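Local coordinates for protein nourseothricin acetyltransferase (Streptomyces noursei, PDB 5C82) that probably acetylates the antibiotic nourseothricin, as a GNAT-family acyltransferase, and so gives its host resistance to the drug, at residues A125-A130 with R158-T163. The protein carries 1 engineered substitution. Residues are numbered along the deposited sequence; the frame is centred on the assembly and turned at random.
Sequences ALMGLA and RRMGFT
Met-127, modelled as selenomethionine, reaches from helix 122-137 to the loop after helix 151-158 and meets two side chains there, Met-160 and Phe-162. Its CB lies 3.8 Å from SE of Met-160, which is also a selenomethionine and whose side chain crosses that of Met-127 at about a right angle. One atom further, CG is shared. It stays 3.9 Å from the same Met-160 SE, and it also comes to the rim of the Phe-162 ring, in the ring plane, with CE1 of Phe-162 3.9 Å from CG of Met-127. From there the chain turns at the CB-CG bond (chi2 64°) and again at the CG-SE bond (chi3 84°), which lifts the selenium and then the methyl progressively off the ring plane, to the same side of it, beside the CE1-CZ edge. SE of Met-127 sits 3.9 Å from Phe-162 CZ in an oblique Met-aromatic contact, and the terminal CE of Met-127 lies 4.0 Å from Phe-162 CE1. No hydrogen bond joins the two segments; the contact is apolar packing, with Met-127 and Phe-162 both buried.

The side chain of Met-160 also lies about 4 Å from a bound tartaric acid, probably from the crystallisation liquor. In the GNAT fold, this contact brings helix 122-137 up against the turn that leads from helix 151-158 into strand 163-168. Leu-144 of strand 141-147 touches both Met-127 and Phe-162, while Val-108 and Ile-111 of the adjacent strand 105-113 also pack on Met-127, so helix and loop meet over the central part of the mixed sheet.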
ATOM      1  N   ALA A 125      25.073  -1.135  -0.561  1.00 18.13           N
ATOM      2  CA  ALA A 125      25.473  -2.314   0.193  1.00 16.68           C
ATOM      3  C   ALA A 125      24.316  -2.777   1.093  1.00 19.05           C
ATOM      4  O   ALA A 125      24.017  -3.976   1.112  1.00 18.46           O
ATOM      5  CB  ALA A 125      26.716  -2.026   1.020  1.00 16.97           C
ATOM      6  N   LEU A 126      23.631  -1.843   1.782  1.00 14.94           N
ATOM      7  CA  LEU A 126      22.472  -2.199   2.637  1.00 15.09           C
ATOM      8  C   LEU A 126      21.327  -2.833   1.825  1.00 19.36           C
ATOM      9  O   LEU A 126      20.713  -3.791   2.287  1.00 18.45           O
ATOM     10  CB  LEU A 126      21.933  -1.008   3.448  1.00 15.09           C
ATOM     11  CG  LEU A 126      22.811  -0.461   4.567  1.00 19.54           C
ATOM     12  CD1 LEU A 126      22.322   0.912   4.995  1.00 19.49           C
ATOM     13  CD2 LEU A 126      22.894  -1.418   5.755  1.00 18.26           C
HETATM   14  N   MSE A 127      21.067  -2.293   0.610  1.00 16.98           N
HETATM   15  CA  MSE A 127      20.048  -2.789  -0.315  1.00 15.89           C
HETATM   16  C   MSE A 127      20.447  -4.169  -0.865  1.00 19.72           C
HETATM   17  O   MSE A 127      19.576  -5.005  -1.109  1.00 18.97           O
HETATM   18  CB  MSE A 127      19.779  -1.782  -1.450  1.00 17.17           C
HETATM   19  CG  MSE A 127      18.508  -2.100  -2.236  1.00 23.71           C
HETATM   20 SE   MSE A 127      16.908  -1.943  -1.084  0.86 31.58          SE
HETATM   21  CE  MSE A 127      16.591  -0.054  -1.205  1.00 27.60           C
ATOM     22  N   GLY A 128      21.755  -4.396  -1.019  1.00 16.49           N
ATOM     23  CA  GLY A 128      22.298  -5.693  -1.430  1.00 15.31           C
ATOM     24  C   GLY A 128      22.049  -6.715  -0.328  1.00 17.81           C
ATOM     25  O   GLY A 128      21.637  -7.842  -0.603  1.00 17.14           O
ATOM     26  N   LEU A 129      22.255  -6.312   0.939  1.00 15.73           N
ATOM     27  CA  LEU A 129      22.012  -7.155   2.124  1.00 16.85           C
ATOM     28  C   LEU A 129      20.515  -7.490   2.230  1.00 19.29           C
ATOM     29  O   LEU A 129      20.167  -8.635   2.518  1.00 17.31           O
ATOM     30  CB  LEU A 129      22.498  -6.457   3.398  1.00 17.90           C
ATOM     31  CG  LEU A 129      24.032  -6.417   3.635  1.00 24.33           C
ATOM     32  CD1 LEU A 129      24.342  -5.646   4.919  1.00 24.08           C
ATOM     33  CD2 LEU A 129      24.639  -7.835   3.755  1.00 25.76           C
ATOM     34  N   ALA A 130      19.640  -6.493   1.906  1.00 16.17           N
ATOM     35  CA  ALA A 130      18.192  -6.653   1.834  1.00 16.13           C
ATOM     36  C   ALA A 130      17.858  -7.680   0.736  1.00 17.71           C
ATOM     37  O   ALA A 130      17.023  -8.549   0.959  1.00 16.22           O
ATOM     38  CB  ALA A 130      17.516  -5.315   1.531  1.00 16.60           C
ATOM     39  N   ARG A 158      16.285   4.145  -8.670  1.00 13.47           N
ATOM     40  CA  ARG A 158      16.221   3.865 -10.100  1.00 13.20           C
ATOM     41  C   ARG A 158      17.544   3.300 -10.588  1.00 16.05           C
ATOM     42  O   ARG A 158      17.591   2.473 -11.499  1.00 14.95           O
ATOM     43  CB  ARG A 158      15.808   5.149 -10.890  1.00 12.46           C
ATOM     44  CG  ARG A 158      15.609   4.927 -12.395  1.00 15.70           C
ATOM     45  CD  ARG A 158      14.441   3.984 -12.685  1.00 20.10           C
ATOM     46  NE  ARG A 158      13.977   4.091 -14.073  1.00 27.75           N
ATOM     47  CZ  ARG A 158      14.237   3.217 -15.044  1.00 36.97           C
ATOM     48  NH1 ARG A 158      14.935   2.112 -14.791  1.00 18.53           N
ATOM     49  NH2 ARG A 158      13.774   3.422 -16.262  1.00 22.05           N
ATOM     50  N   ARG A 159      18.621   3.734  -9.953  1.00 15.12           N
ATOM     51  CA  ARG A 159      19.990   3.325 -10.261  1.00 14.39           C
ATOM     52  C   ARG A 159      20.468   2.133  -9.419  1.00 18.44           C
ATOM     53  O   ARG A 159      21.657   1.805  -9.413  1.00 18.37           O
ATOM     54  CB  ARG A 159      20.895   4.537 -10.120  1.00 11.79           C
ATOM     55  CG  ARG A 159      20.715   5.474 -11.275  1.00 16.47           C
ATOM     56  CD  ARG A 159      21.148   6.866 -10.908  1.00 14.45           C
ATOM     57  NE  ARG A 159      20.942   7.797 -12.015  1.00 14.99           N
ATOM     58  CZ  ARG A 159      19.785   8.367 -12.338  1.00 27.81           C
ATOM     59  NH1 ARG A 159      18.676   8.058 -11.676  1.00 19.93           N
ATOM     60  NH2 ARG A 159      19.719   9.216 -13.356  1.00 14.97           N
HETATM   61  N   MSE A 160      19.531   1.471  -8.741  1.00 14.83           N
HETATM   62  CA  MSE A 160      19.748   0.240  -7.977  1.00 14.32           C
HETATM   63  C   MSE A 160      18.885  -0.904  -8.570  1.00 18.64           C
HETATM   64  O   MSE A 160      18.851  -2.006  -8.003  1.00 19.22           O
HETATM   65  CB  MSE A 160      19.360   0.444  -6.507  1.00 16.11           C
HETATM   66  CG  MSE A 160      20.467   1.028  -5.657  1.00 21.99           C
HETATM   67 SE   MSE A 160      19.808   1.152  -3.841  0.79 28.58          SE
HETATM   68  CE  MSE A 160      20.824   2.701  -3.321  1.00 24.69           C
ATOM     69  N   GLY A 161      18.161  -0.617  -9.656  1.00 13.58           N
ATOM     70  CA  GLY A 161      17.328  -1.612 -10.333  1.00 13.84           C
ATOM     71  C   GLY A 161      15.827  -1.538 -10.099  1.00 17.62           C
ATOM     72  O   GLY A 161      15.076  -2.353 -10.651  1.00 17.97           O
ATOM     73  N   PHE A 162      15.374  -0.592  -9.257  1.00 12.89           N
ATOM     74  CA  PHE A 162      13.940  -0.377  -8.997  1.00 12.54           C
ATOM     75  C   PHE A 162      13.322   0.482 -10.092  1.00 18.27           C
ATOM     76  O   PHE A 162      14.022   1.261 -10.762  1.00 18.03           O
ATOM     77  CB  PHE A 162      13.719   0.333  -7.634  1.00 13.57           C
ATOM     78  CG  PHE A 162      14.046  -0.535  -6.441  1.00 14.45           C
ATOM     79  CD1 PHE A 162      15.356  -0.638  -5.968  1.00 16.71           C
ATOM     80  CD2 PHE A 162      13.046  -1.237  -5.778  1.00 15.77           C
ATOM     81  CE1 PHE A 162      15.656  -1.448  -4.859  1.00 17.43           C
ATOM     82  CE2 PHE A 162      13.351  -2.062  -4.675  1.00 17.66           C
ATOM     83  CZ  PHE A 162      14.646  -2.148  -4.218  1.00 15.51           C
ATOM     84  N   THR A 163      12.007   0.309 -10.301  1.00 14.47           N
ATOM     85  CA  THR A 163      11.213   1.138 -11.214  1.00 13.97           C
ATOM     86  C   THR A 163       9.883   1.404 -10.515  1.00 16.95           C
ATOM     87  O   THR A 163       9.452   0.598  -9.690  1.00 16.75           O
ATOM     88  CB  THR A 163      10.962   0.478 -12.587  1.00 19.30           C
ATOM     89  OG1 THR A 163      10.226  -0.714 -12.380  1.00 21.03           O
ATOM     90  CG2 THR A 163      12.235   0.198 -13.381  1.00 17.60           C
TER